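Local coordinates for protein DNA polymerase III subunit delta (Bacillus subtilis, PDB 3ZH9) that probably acts within the bacterial clamp-loader complex as the wrench that opens the beta sliding clamp for loading onto primed DNA, at residues L146-T151 against H285-K290; E103-S108 against T113-L118. All coordinates share one frame; numbering follows the deposited sequence.

Contact 1: residues L146-T151 against H285-K290. With SO4 (sulfate ion), chain E.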
loop_
_atom_site.group_PDB
_atom_site.type_symbol
_atom_site.label_atom_id
_atom_site.label_comp_id
_atom_site.label_asym_id
_atom_site.label_seq_id
_atom_site.Cartn_x
_atom_site.Cartn_y
_atom_site.Cartn_z
ATOM N N LEU A 146 2.772 -7.373 -2.235
ATOM C CA LEU A 146 3.888 -8.286 -2.110
ATOM C C LEU A 146 3.844 -9.016 -0.782
ATOM O O LEU A 146 3.285 -8.524 0.205
ATOM C CB LEU A 146 5.220 -7.531 -2.241
ATOM C CG LEU A 146 5.360 -6.626 -3.458
ATOM C CD1 LEU A 146 6.709 -5.935 -3.432
ATOM C CD2 LEU A 146 5.159 -7.418 -4.770
ATOM N N ASN A 147 4.413 -10.213 -0.777
ATOM C CA ASN A 147 4.661 -10.914 0.463
ATOM C C ASN A 147 6.026 -10.496 0.971
ATOM O O ASN A 147 6.736 -9.708 0.326
ATOM C CB ASN A 147 4.591 -12.430 0.267
ATOM C CG ASN A 147 5.562 -12.936 -0.789
ATOM O OD1 ASN A 147 6.639 -12.373 -0.992
ATOM N ND2 ASN A 147 5.180 -14.011 -1.469
ATOM N N ALA A 148 6.393 -11.036 2.122
ATOM C CA ALA A 148 7.642 -10.684 2.783
ATOM C C ALA A 148 8.836 -10.767 1.830
ATOM O O ALA A 148 9.606 -9.817 1.710
ATOM C CB ALA A 148 7.858 -11.584 4.003
ATOM N N LYS A 149 8.988 -11.903 1.154
ATOM C CA LYS A 149 10.157 -12.117 0.302
ATOM C C LYS A 149 10.172 -11.162 -0.884
ATOM O O LYS A 149 11.213 -10.608 -1.226
ATOM C CB LYS A 149 10.217 -13.564 -0.187
ATOM C CG LYS A 149 11.355 -13.832 -1.160
ATOM N N GLU A 150 9.012 -10.979 -1.510
ATOM C CA GLU A 150 8.895 -10.069 -2.649
ATOM C C GLU A 150 9.221 -8.648 -2.212
ATOM O O GLU A 150 9.806 -7.872 -2.969
ATOM C CB GLU A 150 7.485 -10.129 -3.244
ATOM C CG GLU A 150 7.158 -11.452 -3.924
ATOM C CD GLU A 150 5.672 -11.636 -4.198
ATOM O OE1 GLU A 150 4.843 -11.188 -3.376
ATOM O OE2 GLU A 150 5.334 -12.240 -5.235
ATOM N N THR A 151 8.841 -8.320 -0.979
ATOM C CA THR A 151 9.046 -6.985 -0.451
ATOM C C THR A 151 10.538 -6.689 -0.295
ATOM O O THR A 151 10.983 -5.579 -0.564
ATOM C CB THR A 151 8.271 -6.764 0.872
ATOM O OG1 THR A 151 6.877 -6.983 0.638
ATOM C CG2 THR A 151 8.450 -5.340 1.361
ATOM N N HIS A 285 -3.400 -5.274 3.673
ATOM C CA HIS A 285 -2.252 -5.800 2.935
ATOM C C HIS A 285 -1.879 -7.188 3.444
ATOM O O HIS A 285 -1.802 -7.413 4.654
ATOM C CB HIS A 285 -1.046 -4.858 3.019
ATOM C CG HIS A 285 -1.062 -3.769 1.992
ATOM N ND1 HIS A 285 -0.678 -3.973 0.681
ATOM C CD2 HIS A 285 -1.417 -2.465 2.079
ATOM C CE1 HIS A 285 -0.799 -2.845 0.007
ATOM N NE2 HIS A 285 -1.244 -1.913 0.831
ATOM N N PRO A 286 -1.653 -8.123 2.514
ATOM C CA PRO A 286 -1.299 -9.521 2.801
ATOM C C PRO A 286 -0.096 -9.648 3.744
ATOM O O PRO A 286 -0.029 -10.595 4.525
ATOM C CB PRO A 286 -0.940 -10.080 1.418
ATOM C CG PRO A 286 -1.663 -9.207 0.452
ATOM C CD PRO A 286 -1.660 -7.840 1.070
ATOM N N PHE A 287 0.845 -8.708 3.662
ATOM C CA PHE A 287 2.012 -8.716 4.541
ATOM C C PHE A 287 1.574 -8.666 6.002
ATOM O O PHE A 287 2.086 -9.411 6.857
ATOM C CB PHE A 287 2.922 -7.521 4.232
ATOM C CG PHE A 287 4.186 -7.498 5.043
ATOM C CD1 PHE A 287 4.169 -7.107 6.367
ATOM C CD2 PHE A 287 5.400 -7.861 4.469
ATOM C CE1 PHE A 287 5.335 -7.089 7.118
ATOM C CE2 PHE A 287 6.561 -7.843 5.207
ATOM C CZ PHE A 287 6.532 -7.456 6.534
ATOM N N ARG A 288 0.628 -7.772 6.282
ATOM C CA ARG A 288 0.116 -7.588 7.637
ATOM C C ARG A 288 -0.873 -8.718 8.028
ATOM O O ARG A 288 -0.964 -9.123 9.200
ATOM C CB ARG A 288 -0.506 -6.187 7.772
ATOM C CG ARG A 288 -1.077 -5.888 9.146
ATOM C CD ARG A 288 -0.987 -4.409 9.541
ATOM N NE ARG A 288 -1.561 -4.208 10.871
ATOM C CZ ARG A 288 -2.753 -3.665 11.098
ATOM N NH1 ARG A 288 -3.490 -3.237 10.075
ATOM N NH2 ARG A 288 -3.204 -3.542 12.351
ATOM N N VAL A 289 -1.590 -9.249 7.042
ATOM C CA VAL A 289 -2.472 -10.383 7.307
ATOM C C VAL A 289 -1.651 -11.619 7.720
ATOM O O VAL A 289 -2.022 -12.343 8.645
ATOM C CB VAL A 289 -3.365 -10.714 6.104
ATOM C CG1 VAL A 289 -4.023 -12.076 6.280
ATOM C CG2 VAL A 289 -4.410 -9.601 5.882
ATOM N N LYS A 290 -0.526 -11.843 7.048
ATOM C CA LYS A 290 0.350 -12.965 7.393
ATOM C C LYS A 290 0.786 -12.915 8.858
ATOM O O LYS A 290 0.754 -13.932 9.561
ATOM C CB LYS A 290 1.574 -13.020 6.473
ATOM C CG LYS A 290 2.458 -14.225 6.719
ATOM C CD LYS A 290 1.620 -15.499 6.756
ATOM C CE LYS A 290 2.389 -16.655 7.379
HETATM S S SO4 E . -2.720 -2.366 5.887
HETATM O O1 SO4 E . -3.988 -2.644 5.221
HETATM O O2 SO4 E . -2.977 -1.813 7.215
HETATM O O3 SO4 E . -1.958 -1.406 5.094
HETATM O O4 SO4 E . -1.954 -3.603 6.009
HETATM O O HOH W 1 1.396 -6.707 1.314
#

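Contact 2: residues E103-S108 against T113-L118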
loop_
_atom_site.group_PDB
_atom_site.type_symbol
_atom_site.label_atom_id
_atom_site.label_comp_id
_atom_site.label_asym_id
_atom_site.label_seq_id
_atom_site.Cartn_x
_atom_site.Cartn_y
_atom_site.Cartn_z
ATOM N N GLU A 103 -11.821 0.679 -27.006
ATOM C CA GLU A 103 -11.074 -0.304 -27.781
ATOM C C GLU A 103 -10.542 0.348 -29.038
ATOM O O GLU A 103 -9.376 0.180 -29.381
ATOM C CB GLU A 103 -11.950 -1.481 -28.198
ATOM C CG GLU A 103 -12.715 -2.142 -27.084
ATOM C CD GLU A 103 -13.463 -3.369 -27.565
ATOM O OE1 GLU A 103 -13.104 -3.885 -28.645
ATOM O OE2 GLU A 103 -14.406 -3.813 -26.871
ATOM N N SER A 104 -11.411 1.079 -29.736
ATOM C CA SER A 104 -11.015 1.784 -30.949
ATOM C C SER A 104 -9.881 2.758 -30.691
ATOM O O SER A 104 -8.937 2.822 -31.465
ATOM C CB SER A 104 -12.197 2.546 -31.556
ATOM O OG SER A 104 -13.056 1.673 -32.267
ATOM N N TYR A 105 -9.992 3.533 -29.611
ATOM C CA TYR A 105 -8.953 4.502 -29.266
ATOM C C TYR A 105 -7.588 3.858 -28.994
ATOM O O TYR A 105 -6.584 4.310 -29.532
ATOM C CB TYR A 105 -9.335 5.390 -28.066
ATOM C CG TYR A 105 -8.230 6.381 -27.768
ATOM C CD1 TYR A 105 -8.152 7.590 -28.455
ATOM C CD2 TYR A 105 -7.222 6.077 -26.865
ATOM C CE1 TYR A 105 -7.120 8.486 -28.220
ATOM C CE2 TYR A 105 -6.182 6.957 -26.631
ATOM C CZ TYR A 105 -6.135 8.161 -27.303
ATOM O OH TYR A 105 -5.105 9.045 -27.076
ATOM N N ILE A 106 -7.534 2.834 -28.146
ATOM C CA ILE A 106 -6.226 2.268 -27.794
ATOM C C ILE A 106 -5.600 1.557 -28.992
ATOM O O ILE A 106 -4.389 1.411 -29.077
ATOM C CB ILE A 106 -6.252 1.318 -26.569
ATOM C CG1 ILE A 106 -6.728 -0.075 -26.961
ATOM C CG2 ILE A 106 -7.053 1.916 -25.362
ATOM C CD1 ILE A 106 -6.533 -1.063 -25.830
ATOM N N GLN A 107 -6.440 1.142 -29.929
ATOM C CA GLN A 107 -5.957 0.498 -31.145
ATOM C C GLN A 107 -5.372 1.515 -32.119
ATOM O O GLN A 107 -4.525 1.184 -32.942
ATOM C CB GLN A 107 -7.088 -0.301 -31.790
ATOM C CG GLN A 107 -7.629 -1.379 -30.860
ATOM C CD GLN A 107 -8.901 -2.029 -31.369
ATOM O OE1 GLN A 107 -9.565 -1.512 -32.275
ATOM N NE2 GLN A 107 -9.251 -3.173 -30.785
ATOM N N SER A 108 -5.818 2.760 -32.009
ATOM C CA SER A 108 -5.311 3.839 -32.853
ATOM C C SER A 108 -5.308 5.149 -32.064
ATOM O O SER A 108 -6.162 6.015 -32.282
ATOM C CB SER A 108 -6.187 3.973 -34.103
ATOM O OG SER A 108 -5.713 5.024 -34.922
ATOM N N THR A 113 -0.997 12.405 -27.258
ATOM C CA THR A 113 -1.615 12.148 -25.965
ATOM C C THR A 113 -0.968 10.943 -25.288
ATOM O O THR A 113 -0.677 9.931 -25.934
ATOM C CB THR A 113 -3.137 11.870 -26.128
ATOM O OG1 THR A 113 -3.806 13.075 -26.497
ATOM C CG2 THR A 113 -3.749 11.329 -24.841
ATOM N N VAL A 114 -0.720 11.063 -23.993
ATOM C CA VAL A 114 -0.439 9.894 -23.162
ATOM C C VAL A 114 -1.703 9.541 -22.373
ATOM O O VAL A 114 -2.170 10.315 -21.524
ATOM C CB VAL A 114 0.752 10.134 -22.206
ATOM C CG1 VAL A 114 1.002 8.886 -21.330
ATOM C CG2 VAL A 114 1.999 10.541 -23.016
ATOM N N PHE A 115 -2.256 8.373 -22.679
ATOM C CA PHE A 115 -3.525 7.907 -22.113
ATOM C C PHE A 115 -3.239 6.803 -21.081
ATOM O O PHE A 115 -2.701 5.738 -21.428
ATOM C CB PHE A 115 -4.382 7.343 -23.249
ATOM C CG PHE A 115 -5.808 7.060 -22.876
ATOM C CD1 PHE A 115 -6.169 5.824 -22.341
ATOM C CD2 PHE A 115 -6.805 8.018 -23.094
ATOM C CE1 PHE A 115 -7.498 5.553 -22.005
ATOM C CE2 PHE A 115 -8.123 7.752 -22.766
ATOM C CZ PHE A 115 -8.473 6.517 -22.223
ATOM N N VAL A 116 -3.587 7.052 -19.822
ATOM C CA VAL A 116 -3.338 6.075 -18.763
ATOM C C VAL A 116 -4.629 5.542 -18.133
ATOM O O VAL A 116 -5.445 6.294 -17.589
ATOM C CB VAL A 116 -2.416 6.643 -17.666
ATOM C CG1 VAL A 116 -1.245 7.394 -18.291
ATOM C CG2 VAL A 116 -3.180 7.580 -16.789
ATOM N N LEU A 117 -4.831 4.237 -18.257
ATOM C CA LEU A 117 -5.867 3.549 -17.502
ATOM C C LEU A 117 -5.295 3.151 -16.151
ATOM O O LEU A 117 -4.307 2.421 -16.078
ATOM C CB LEU A 117 -6.309 2.287 -18.224
ATOM C CG LEU A 117 -7.381 2.505 -19.273
ATOM C CD1 LEU A 117 -7.513 1.266 -20.138
ATOM C CD2 LEU A 117 -8.696 2.844 -18.565
ATOM N N LEU A 118 -5.931 3.623 -15.088
ATOM C CA LEU A 118 -5.557 3.233 -13.741
ATOM C C LEU A 118 -6.647 2.299 -13.207
ATOM O O LEU A 118 -7.771 2.731 -12.945
ATOM C CB LEU A 118 -5.391 4.477 -12.871
ATOM C CG LEU A 118 -4.800 4.256 -11.485
ATOM C CD1 LEU A 118 -3.560 3.390 -11.579
ATOM C CD2 LEU A 118 -4.483 5.594 -10.833
HETATM O O HOH W 2 -2.758 8.077 -26.534
#

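Contact 1: residues L146-T151 against H285-K290
Phe287, in the first turn of helix 286-296, sets its ring against the start of helix 148-160, where Ala148 is the main partner. Its CG lies anti to the backbone N (chi1 -177°), which swings the ring across to the other segment: Phe287 CE2 comes 3.9 Å from Ala148 CA, with Ala148 CB slightly farther. The approach is oblique, through CD2 and CE2. Thr151 meets the same side of the ring with its hydroxyl, OG1 lying 4.2 Å from Phe287 CD2, and the two side chains cross at about a right angle. OG1 is turned beside its own backbone N (chi1 -58°), where it donates to Asn147 O at 2.7 Å from above the carbonyl plane; Thr151 N donates to the same oxygen. A valine at Thr151 would probably leave Asn147 O with the backbone donor alone and the start of helix 148-160 less firmly tied to its cap residue.

Asn147 and Glu150 form a capping box. Glu150 N points almost along the C=O axis of Asn147 OD1 (2.8 Å, C=O...N angle 177°), while Asn147 N reaches the anti lone pair of Glu150 OE1; Lys144 pairs with Glu150 OE2. No direct hydrogen bond joins the segments. Instead, one water donates to Leu146 O and accepts from Phe287 N at 3.1 Å. Away from this interface, a sulfate, probably from the crystallisation liquor, accepts from His285 N at 3.1 Å through O1, and weakly from Arg288 NH1.

Val175 of helix 168-177 also touches Phe287. The two helix starts, one belonging to the C-terminal domain, therefore meet through one phenylalanine side chain and a shared water; side-chain hydrogen bonds brace the first turn of helix 148-160, while none of them crosses to 285-290.

Contact 2: residues E103-S108 against T113-L118
Tyr105 and Phe115 meet as an oblique aromatic pair, with ring planes at 42° and centroids 5.0 Å apart, so neither a stack nor an edge-to-face geometry applies. The tyrosine sets CD2 over one face of Phe115, offset toward the rim, while Tyr105 CE2 makes the nearest approach, 3.7 Å from Phe115 CD2. Both side chains hold CG anti to the backbone N (chi1 -179° in Tyr105, -169° in Phe115), and each CB points at the opposing segment, one from helix 99-107 and the other from strand 113-119.

Beyond the ring, Tyr105 OH ends beside Thr113, 3.5 Å from Thr113 CG2. A water lies 2.6 Å from Tyr105 OH and also within hydrogen-bonding distance of Thr113 O. The phenol oxygen is also hydrogen-bonded to Ala110 N in the connecting loop, and Thr113 OG1 is hydrogen-bonded to Ala66 O.

This is helix-on-sheet packing within the beta-alpha-beta unit formed by strand 76-81, helix 99-107 and strand 113-119. All three touching residues are buried: apolar ring contact, with the phenol oxygen against the Thr113 methyl, joins the helix to the strand, while a water and the amide of Ala110 are polar partners of the tyrosine hydroxyl.

From the N terminus, contact 2 comes first: it closes a short loop, only four residues separating its two segments, between helix 99-107 and strand 113-119, tying a helix to the central strand of the five-stranded parallel sheet. The chain then passes through helix 129-137 and strand 139-142 at one edge of the sheet before reaching 146-151. Contact 1 opens there and closes only at 285-290, after 133 mostly helical residues, so it brings the start of helix 148-160 against helix 286-296 of the C-terminal domain. The two loops run in series, neither nesting nor crossing. The centres of contact 1 and contact 2 lie about 32 Å apart and the nearest atoms of contact 1 and contact 2 about 13 Å apart, without touching.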